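Local coordinates for cytolethal distending toxin protein B (PDB 1SR4) that probably acts as the DNase I-like nuclease subunit of a bacterial genotoxin, damaging host DNA and so disturbing the cell cycle, at residues D146-I151 with V187-E192; Y170-V175 with I219-H224; S196-I201 with L225-Q230. All blocks are in the same frame, centred on the assembly; numbering follows the deposited sequence.

How the contacts relate
Contact 2 is the core: neighbouring strands 171-175 and 216-221 of the six-stranded sheet, zipped by backbone bonds in a buried setting. Contact 1 lies further out, where the start of helix 147-159 meets the end of helix 182-189 over that sheet through apolar groups alone; Ile151 and Leu189 reach down to Ile219 of contact 2. Contact 3 sits at the rim, where the edge strand and the helix before it receive a loop, and it mixes a long ion pair, one backbone bond and a water. It is tied to the 219-224 segment of contact 2 by bonds between backbone and side chain, while Ser196 touches Leu189 and Arg190 of contact 1.

Contact 1: D146-I151 with V187-E192; sequences DAVSLI and VALRQE
Val148 rests a methyl on the one flat group it meets across this contact, the peptide joining Ala188 to Leu189. CG2 lies over a face of that peptide, 4.0 Å from Ala188 C, almost directly above it. The edges take no polar bond from the 146-151 side. The same methyl touches Ala188 CB at 3.6 Å, the closest approach between the two segments, so the small alanine side chain lets the helices come together here. The carboxylate of Glu192 also stays out of the contact: only its CG is reached, by Val148 CG1 at 4.3 Å, while OE2 points on toward Arg152 in a long, weak ion pair. The two methyls of Val148 thus divide the work. With CG1 anti to the backbone N (chi1 167°), CG2 covers the helical turn at Ala188 and CG1 touches both Leu189 CD2 and Glu192 CG.

In the DNase I-like fold, two beta sheets pack together and helices cover their outer surfaces. Here the first turn of helix 147-159 meets the last turn of helix 182-189 on the outside of the six-stranded sheet. Leu189 fills the inner side of the joint: its CD2 lies 4.1 Å from Ile151 CG2, the two side chains crossing at about a right angle, and its chi1 of -93° departs from the usual staggered value. Ile151 and Leu189 both go on to touch Ile219 of the sheet and Val195 of the next helix. From Leu189 to Glu192 the chain makes a type I turn, closed by Glu192 N to Leu189 O at 2.9 Å, and Glu192 then stands at the N-cap position of helix 193-197.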
loop_
_atom_site.group_PDB
_atom_site.type_symbol
_atom_site.label_atom_id
_atom_site.label_comp_id
_atom_site.label_asym_id
_atom_site.label_seq_id
_atom_site.Cartn_x
_atom_site.Cartn_y
_atom_site.Cartn_z
ATOM N N ASP B 146 -12.231 24.211 -2.585
ATOM C CA ASP B 146 -11.354 24.980 -1.714
ATOM C C ASP B 146 -9.893 24.927 -2.152
ATOM O O ASP B 146 -9.052 25.648 -1.611
ATOM C CB ASP B 146 -11.466 24.436 -0.279
ATOM C CG ASP B 146 -11.161 22.925 -0.188
ATOM O OD1 ASP B 146 -11.539 22.165 -1.103
ATOM O OD2 ASP B 146 -10.562 22.491 0.815
ATOM N N ALA B 147 -9.591 24.094 -3.143
ATOM C CA ALA B 147 -8.210 23.896 -3.583
ATOM C C ALA B 147 -7.423 25.092 -4.119
ATOM O O ALA B 147 -6.241 25.257 -3.805
ATOM C CB ALA B 147 -8.168 22.756 -4.595
ATOM N N VAL B 148 -8.054 25.925 -4.933
ATOM C CA VAL B 148 -7.333 27.062 -5.484
ATOM C C VAL B 148 -6.884 28.062 -4.422
ATOM O O VAL B 148 -5.718 28.484 -4.432
ATOM C CB VAL B 148 -8.167 27.779 -6.579
ATOM C CG1 VAL B 148 -7.544 29.136 -6.911
ATOM C CG2 VAL B 148 -8.212 26.909 -7.837
ATOM N N SER B 149 -7.781 28.452 -3.510
ATOM C CA SER B 149 -7.383 29.405 -2.465
ATOM C C SER B 149 -6.413 28.757 -1.479
ATOM O O SER B 149 -5.575 29.437 -0.885
ATOM C CB SER B 149 -8.606 29.998 -1.725
ATOM O OG SER B 149 -9.319 29.043 -0.977
ATOM N N LEU B 150 -6.502 27.442 -1.314
ATOM C CA LEU B 150 -5.578 26.744 -0.415
ATOM C C LEU B 150 -4.162 26.847 -1.010
ATOM O O LEU B 150 -3.218 27.212 -0.317
ATOM C CB LEU B 150 -5.974 25.270 -0.256
ATOM C CG LEU B 150 -5.180 24.454 0.777
ATOM C CD1 LEU B 150 -5.316 25.096 2.147
ATOM C CD2 LEU B 150 -5.695 23.013 0.818
ATOM N N ILE B 151 -4.030 26.539 -2.298
ATOM C CA ILE B 151 -2.741 26.613 -2.989
ATOM C C ILE B 151 -2.220 28.065 -2.972
ATOM O O ILE B 151 -1.044 28.310 -2.689
ATOM C CB ILE B 151 -2.870 26.136 -4.471
ATOM C CG1 ILE B 151 -3.360 24.678 -4.520
ATOM C CG2 ILE B 151 -1.526 26.289 -5.204
ATOM C CD1 ILE B 151 -2.546 23.743 -3.703
ATOM N N VAL B 187 -6.651 24.353 -14.813
ATOM C CA VAL B 187 -7.370 25.456 -15.449
ATOM C C VAL B 187 -7.791 26.505 -14.432
ATOM O O VAL B 187 -7.569 27.701 -14.635
ATOM C CB VAL B 187 -8.632 24.969 -16.194
ATOM C CG1 VAL B 187 -9.328 26.147 -16.860
ATOM C CG2 VAL B 187 -8.254 23.939 -17.243
ATOM N N ALA B 188 -8.389 26.060 -13.332
ATOM C CA ALA B 188 -8.830 26.986 -12.300
ATOM C C ALA B 188 -7.675 27.829 -11.742
ATOM O O ALA B 188 -7.836 29.032 -11.522
ATOM C CB ALA B 188 -9.530 26.218 -11.166
ATOM N N LEU B 189 -6.506 27.219 -11.543
ATOM C CA LEU B 189 -5.371 27.960 -10.989
ATOM C C LEU B 189 -4.926 29.139 -11.853
ATOM O O LEU B 189 -4.268 30.059 -11.370
ATOM C CB LEU B 189 -4.178 27.023 -10.729
ATOM C CG LEU B 189 -4.077 26.422 -9.316
ATOM C CD1 LEU B 189 -2.911 25.459 -9.242
ATOM C CD2 LEU B 189 -3.889 27.522 -8.286
ATOM N N ARG B 190 -5.283 29.119 -13.127
ATOM C CA ARG B 190 -4.908 30.210 -14.017
ATOM C C ARG B 190 -5.486 31.560 -13.587
ATOM O O ARG B 190 -5.037 32.610 -14.049
ATOM C CB ARG B 190 -5.326 29.873 -15.445
ATOM C CG ARG B 190 -4.468 28.799 -16.043
ATOM C CD ARG B 190 -5.056 28.271 -17.319
ATOM N NE ARG B 190 -4.193 27.246 -17.894
ATOM C CZ ARG B 190 -4.523 26.504 -18.943
ATOM N NH1 ARG B 190 -5.704 26.671 -19.533
ATOM N NH2 ARG B 190 -3.670 25.599 -19.407
ATOM N N GLN B 191 -6.480 31.525 -12.701
ATOM C CA GLN B 191 -7.094 32.742 -12.185
ATOM C C GLN B 191 -6.135 33.440 -11.212
ATOM O O GLN B 191 -6.387 34.562 -10.767
ATOM C CB GLN B 191 -8.400 32.412 -11.474
ATOM C CG GLN B 191 -9.464 31.790 -12.368
ATOM C CD GLN B 191 -9.770 32.629 -13.603
ATOM O OE1 GLN B 191 -9.125 32.487 -14.649
ATOM N NE2 GLN B 191 -10.753 33.521 -13.481
ATOM N N GLU B 192 -5.044 32.758 -10.868
ATOM C CA GLU B 192 -4.021 33.307 -9.973
ATOM C C GLU B 192 -2.740 33.142 -10.768
ATOM O O GLU B 192 -1.965 32.218 -10.527
ATOM C CB GLU B 192 -3.903 32.500 -8.671
ATOM C CG GLU B 192 -5.067 32.614 -7.695
ATOM C CD GLU B 192 -5.200 33.989 -7.056
ATOM O OE1 GLU B 192 -4.176 34.681 -6.849
ATOM O OE2 GLU B 192 -6.344 34.370 -6.739
#

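Contact 2: Y170-V175 with I219-H224; sequences YSWMVV and ILHDAH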
loop_
_atom_site.group_PDB
_atom_site.type_symbol
_atom_site.label_atom_id
_atom_site.label_comp_id
_atom_site.label_asym_id
_atom_site.label_seq_id
_atom_site.Cartn_x
_atom_site.Cartn_y
_atom_site.Cartn_z
ATOM N N TYR B 170 12.666 28.457 -0.052
ATOM C CA TYR B 170 12.040 27.168 0.241
ATOM C C TYR B 170 11.300 26.563 -0.941
ATOM O O TYR B 170 10.612 27.263 -1.688
ATOM C CB TYR B 170 11.034 27.292 1.386
ATOM C CG TYR B 170 11.594 27.529 2.772
ATOM C CD1 TYR B 170 12.968 27.545 3.022
ATOM C CD2 TYR B 170 10.733 27.729 3.844
ATOM C CE1 TYR B 170 13.461 27.755 4.319
ATOM C CE2 TYR B 170 11.205 27.939 5.125
ATOM C CZ TYR B 170 12.561 27.949 5.360
ATOM O OH TYR B 170 12.997 28.119 6.646
ATOM N N SER B 171 11.457 25.258 -1.112
ATOM C CA SER B 171 10.723 24.539 -2.133
ATOM C C SER B 171 9.579 23.914 -1.329
ATOM O O SER B 171 9.775 23.541 -0.173
ATOM C CB SER B 171 11.587 23.435 -2.749
ATOM O OG SER B 171 12.511 23.960 -3.684
ATOM N N TRP B 172 8.388 23.823 -1.910
ATOM C CA TRP B 172 7.260 23.220 -1.207
ATOM C C TRP B 172 6.457 22.319 -2.143
ATOM O O TRP B 172 6.400 22.557 -3.348
ATOM C CB TRP B 172 6.341 24.274 -0.570
ATOM C CG TRP B 172 5.901 25.415 -1.450
ATOM C CD1 TRP B 172 6.502 26.635 -1.567
ATOM C CD2 TRP B 172 4.726 25.469 -2.270
ATOM N NE1 TRP B 172 5.770 27.447 -2.399
ATOM C CE2 TRP B 172 4.675 26.756 -2.845
ATOM C CE3 TRP B 172 3.710 24.551 -2.577
ATOM C CZ2 TRP B 172 3.649 27.157 -3.704
ATOM C CZ3 TRP B 172 2.683 24.950 -3.438
ATOM C CH2 TRP B 172 2.665 26.243 -3.988
ATOM N N MET B 173 5.849 21.288 -1.561
ATOM C CA MET B 173 5.075 20.284 -2.282
ATOM C C MET B 173 3.767 20.020 -1.521
ATOM O O MET B 173 3.796 19.691 -0.341
ATOM C CB MET B 173 5.902 19.007 -2.314
ATOM C CG MET B 173 5.711 18.137 -3.495
ATOM S SD MET B 173 6.814 16.715 -3.348
ATOM C CE MET B 173 5.959 15.617 -4.356
ATOM N N VAL B 174 2.635 20.151 -2.205
ATOM C CA VAL B 174 1.320 19.937 -1.607
ATOM C C VAL B 174 0.812 18.617 -2.192
ATOM O O VAL B 174 0.574 18.519 -3.390
ATOM C CB VAL B 174 0.377 21.101 -1.974
ATOM C CG1 VAL B 174 -0.987 20.889 -1.345
ATOM C CG2 VAL B 174 0.993 22.411 -1.503
ATOM N N VAL B 175 0.658 17.610 -1.335
ATOM C CA VAL B 175 0.269 16.263 -1.765
ATOM C C VAL B 175 -0.965 15.713 -1.063
ATOM O O VAL B 175 -1.068 15.762 0.158
ATOM C CB VAL B 175 1.421 15.278 -1.492
ATOM C CG1 VAL B 175 1.126 13.922 -2.120
ATOM C CG2 VAL B 175 2.735 15.874 -2.013
ATOM N N ILE B 219 1.113 19.107 -6.217
ATOM C CA ILE B 219 1.386 20.363 -6.885
ATOM C C ILE B 219 2.612 20.897 -6.151
ATOM O O ILE B 219 2.675 20.869 -4.911
ATOM C CB ILE B 219 0.212 21.376 -6.823
ATOM C CG1 ILE B 219 0.621 22.643 -7.586
ATOM C CG2 ILE B 219 -0.152 21.706 -5.383
ATOM C CD1 ILE B 219 -0.549 23.528 -8.016
ATOM N N LEU B 220 3.608 21.360 -6.890
ATOM C CA LEU B 220 4.802 21.834 -6.201
ATOM C C LEU B 220 5.426 23.100 -6.740
ATOM O O LEU B 220 5.131 23.531 -7.846
ATOM C CB LEU B 220 5.856 20.732 -6.194
ATOM C CG LEU B 220 6.403 20.244 -7.533
ATOM C CD1 LEU B 220 7.529 21.161 -8.008
ATOM C CD2 LEU B 220 6.954 18.829 -7.351
ATOM N N HIS B 221 6.274 23.702 -5.918
ATOM C CA HIS B 221 7.009 24.892 -6.311
ATOM C C HIS B 221 8.470 24.544 -6.049
ATOM O O HIS B 221 8.854 24.270 -4.910
ATOM C CB HIS B 221 6.624 26.113 -5.467
ATOM C CG HIS B 221 7.580 27.258 -5.625
ATOM N ND1 HIS B 221 7.772 27.904 -6.827
ATOM C CD2 HIS B 221 8.465 27.807 -4.759
ATOM C CE1 HIS B 221 8.736 28.798 -6.698
ATOM N NE2 HIS B 221 9.174 28.760 -5.453
ATOM N N ASP B 222 9.277 24.509 -7.104
ATOM C CA ASP B 222 10.695 24.214 -6.941
ATOM C C ASP B 222 11.445 25.540 -6.980
ATOM O O ASP B 222 11.546 26.161 -8.032
ATOM C CB ASP B 222 11.203 23.324 -8.069
ATOM C CG ASP B 222 12.672 22.973 -7.909
ATOM O OD1 ASP B 222 13.399 23.694 -7.192
ATOM O OD2 ASP B 222 13.109 21.979 -8.511
ATOM N N ALA B 223 11.964 25.967 -5.838
ATOM C CA ALA B 223 12.686 27.235 -5.757
ATOM C C ALA B 223 13.874 27.326 -6.718
ATOM O O ALA B 223 14.352 28.425 -7.000
ATOM C CB ALA B 223 13.162 27.470 -4.329
ATOM N N HIS B 224 14.356 26.179 -7.201
ATOM C CA HIS B 224 15.490 26.152 -8.127
ATOM C C HIS B 224 15.077 26.500 -9.541
ATOM O O HIS B 224 15.921 26.688 -10.406
ATOM C CB HIS B 224 16.140 24.767 -8.187
ATOM C CG HIS B 224 16.763 24.327 -6.906
ATOM N ND1 HIS B 224 16.040 23.740 -5.889
ATOM C CD2 HIS B 224 18.044 24.370 -6.481
ATOM C CE1 HIS B 224 16.854 23.437 -4.895
ATOM N NE2 HIS B 224 18.075 23.810 -5.229
HETATM O O HOH W 1 13.654 21.605 -4.813
#
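Asp222 OD1 lies 3.6 Å from Ser171 OG across the contact and is gripped by His224 twice. The ring ND1 of His224 meets its syn lone pair at 2.9 Å, in the ring plane, while the backbone N of His224 comes from above the carboxylate plane at 2.7 Å and makes an Asx turn. A water bonded to Ser171 OG adds a weak third bond. Ser171 OG in turn accepts from Ala223 N at 3.0 Å, so a side-chain oxygen takes over where the backbone pairing stops.

Behind this end the strands run antiparallel. Trp172 pairs with His221 and Val174 with Ile219 as hydrogen-bonded pairs, the bond from Val174 N to Ile219 O (2.8 Å) being nearly straight at 177°. Met173 and Leu220 form the non-hydrogen-bonded pair between them, meeting CG to CB on one face of the sheet. On the other, the Trp172 indole lies across His221: CB of His221 sits over the five-membered ring, 3.5 Å from its centroid, a CH-pi contact. A chi1 of 49° turns the indole this way; Asn159 OD1 of the covering helix takes its NE1, and Asn198 O takes His221 ND1. Val174 and Ile219 lie side by side beyond, under helix 147-159. Backbone bonds thus pair the strands as far as His221, and Ser171, Asp222 and His224 supply the polar links at their end.

Contact 3: S196-I201 with L225-Q230; sequences SENTII and LPRREQ
Glu197 O accepts the backbone N of Arg228 at 2.8 Å, a nearly straight bond (170°). A water donates to the same oxygen at 2.9 Å and accepts from Gln230 N, bridging the segments a second time. Around this bond the side chains of both arginines lie against Glu197. Arg227 CG touches Glu197 CB at 3.4 Å, and Arg228 runs alongside the glutamate, its NH1 3.9 Å from OE2 in a long salt bridge. Asn198 ND2 stands over one face of the Arg227 guanidinium, the amide plane 88° from the guanidinium plane, two donors in packing contact and not hydrogen-bonded; Ala194 O holds ND2. Further in, Gln230 CB packs on Ile200 CB at 3.7 Å.

A type II turn from Pro226 to Glu229 presents Arg228 N; Arg228 takes the positive phi (69°) of its third position. Second-shell bonds tie both segments to strand 216-221 and the residue after it: Asn198 O accepts from His221 ND1, and Gln230 OE1 from Asp222 N. The loop is thus held to the chain before the edge strand by a backbone bond and a water, and to the turn after strand 216-221 by Gln230; the long ion pair probably adds only diffuse attraction.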
loop_
_atom_site.group_PDB
_atom_site.type_symbol
_atom_site.label_atom_id
_atom_site.label_comp_id
_atom_site.label_asym_id
_atom_site.label_seq_id
_atom_site.Cartn_x
_atom_site.Cartn_y
_atom_site.Cartn_z
ATOM N N SER B 196 -0.044 30.075 -10.539
ATOM C CA SER B 196 -0.059 29.194 -11.692
ATOM C C SER B 196 1.306 29.115 -12.374
ATOM O O SER B 196 1.752 28.041 -12.779
ATOM C CB SER B 196 -1.113 29.702 -12.679
ATOM O OG SER B 196 -1.211 28.891 -13.837
ATOM N N GLU B 197 1.981 30.249 -12.489
ATOM C CA GLU B 197 3.279 30.267 -13.149
ATOM C C GLU B 197 4.424 29.779 -12.259
ATOM O O GLU B 197 5.494 29.430 -12.743
ATOM C CB GLU B 197 3.567 31.676 -13.682
ATOM C CG GLU B 197 2.490 32.165 -14.660
ATOM C CD GLU B 197 2.853 33.469 -15.354
ATOM O OE1 GLU B 197 3.778 34.165 -14.871
ATOM O OE2 GLU B 197 2.199 33.793 -16.377
ATOM N N ASN B 198 4.201 29.735 -10.955
ATOM C CA ASN B 198 5.258 29.279 -10.060
ATOM C C ASN B 198 5.039 27.863 -9.545
ATOM O O ASN B 198 5.748 27.413 -8.650
ATOM C CB ASN B 198 5.394 30.249 -8.891
ATOM C CG ASN B 198 6.102 31.527 -9.283
ATOM O OD1 ASN B 198 7.283 31.509 -9.621
ATOM N ND2 ASN B 198 5.386 32.643 -9.244
ATOM N N THR B 199 4.066 27.156 -10.110
ATOM C CA THR B 199 3.787 25.787 -9.666
ATOM C C THR B 199 3.607 24.823 -10.816
ATOM O O THR B 199 3.394 25.225 -11.957
ATOM C CB THR B 199 2.494 25.702 -8.836
ATOM O OG1 THR B 199 1.400 26.181 -9.631
ATOM C CG2 THR B 199 2.618 26.518 -7.560
ATOM N N ILE B 200 3.678 23.535 -10.503
ATOM C CA ILE B 200 3.487 22.525 -11.519
ATOM C C ILE B 200 2.752 21.354 -10.877
ATOM O O ILE B 200 3.123 20.898 -9.796
ATOM C CB ILE B 200 4.860 22.095 -12.127
ATOM C CG1 ILE B 200 4.649 21.257 -13.392
ATOM C CG2 ILE B 200 5.715 21.411 -11.068
ATOM C CD1 ILE B 200 4.345 19.850 -13.155
ATOM N N ILE B 201 1.685 20.908 -11.536
ATOM C CA ILE B 201 0.892 19.783 -11.051
ATOM C C ILE B 201 1.558 18.497 -11.543
ATOM O O ILE B 201 1.828 18.363 -12.735
ATOM C CB ILE B 201 -0.548 19.800 -11.623
ATOM C CG1 ILE B 201 -1.318 21.049 -11.164
ATOM C CG2 ILE B 201 -1.290 18.534 -11.190
ATOM C CD1 ILE B 201 -1.608 21.073 -9.730
ATOM N N LEU B 225 13.779 26.564 -9.794
ATOM C CA LEU B 225 13.329 26.858 -11.141
ATOM C C LEU B 225 12.623 28.205 -11.222
ATOM O O LEU B 225 11.905 28.599 -10.307
ATOM C CB LEU B 225 12.423 25.726 -11.643
ATOM C CG LEU B 225 13.036 24.310 -11.705
ATOM C CD1 LEU B 225 11.974 23.310 -12.170
ATOM C CD2 LEU B 225 14.233 24.285 -12.664
ATOM N N PRO B 226 12.828 28.936 -12.322
ATOM C CA PRO B 226 12.181 30.242 -12.453
ATOM C C PRO B 226 10.704 30.144 -12.830
ATOM O O PRO B 226 10.209 29.076 -13.214
ATOM C CB PRO B 226 13.001 30.936 -13.553
ATOM C CG PRO B 226 14.298 30.129 -13.619
ATOM C CD PRO B 226 13.808 28.731 -13.398
ATOM N N ARG B 227 10.010 31.271 -12.718
ATOM C CA ARG B 227 8.605 31.343 -13.075
ATOM C C ARG B 227 8.447 30.819 -14.496
ATOM O O ARG B 227 9.323 31.020 -15.337
ATOM C CB ARG B 227 8.104 32.791 -13.005
ATOM C CG ARG B 227 6.664 32.962 -13.485
ATOM C CD ARG B 227 6.142 34.377 -13.280
ATOM N NE ARG B 227 6.285 34.815 -11.894
ATOM C CZ ARG B 227 5.455 35.654 -11.281
ATOM N NH1 ARG B 227 5.673 35.994 -10.016
ATOM N NH2 ARG B 227 4.400 36.142 -11.925
ATOM N N ARG B 228 7.334 30.130 -14.744
ATOM C CA ARG B 228 7.011 29.578 -16.050
ATOM C C ARG B 228 7.914 28.425 -16.482
ATOM O O ARG B 228 7.730 27.867 -17.560
ATOM C CB ARG B 228 7.042 30.700 -17.101
ATOM C CG ARG B 228 6.000 31.798 -16.845
ATOM C CD ARG B 228 6.437 33.159 -17.374
ATOM N NE ARG B 228 6.643 33.171 -18.819
ATOM C CZ ARG B 228 5.697 32.899 -19.716
ATOM N NH1 ARG B 228 4.470 32.590 -19.312
ATOM N NH2 ARG B 228 5.977 32.944 -21.020
ATOM N N GLU B 229 8.870 28.050 -15.638
ATOM C CA GLU B 229 9.793 26.969 -15.982
ATOM C C GLU B 229 9.690 25.748 -15.056
ATOM O O GLU B 229 10.545 24.859 -15.096
ATOM C CB GLU B 229 11.227 27.504 -15.953
ATOM C CG GLU B 229 11.431 28.753 -16.799
ATOM C CD GLU B 229 11.836 28.437 -18.224
ATOM O OE1 GLU B 229 11.539 27.316 -18.682
ATOM O OE2 GLU B 229 12.444 29.312 -18.888
ATOM N N GLN B 230 8.648 25.699 -14.232
ATOM C CA GLN B 230 8.473 24.583 -13.296
ATOM C C GLN B 230 8.321 23.218 -13.992
ATOM O O GLN B 230 8.633 22.170 -13.414
ATOM C CB GLN B 230 7.266 24.861 -12.407
ATOM C CG GLN B 230 7.409 26.119 -11.539
ATOM C CD GLN B 230 8.399 25.930 -10.416
ATOM O OE1 GLN B 230 8.398 24.898 -9.753
ATOM N NE2 GLN B 230 9.250 26.918 -10.195
HETATM O O HOH W 2 5.782 27.177 -14.465
#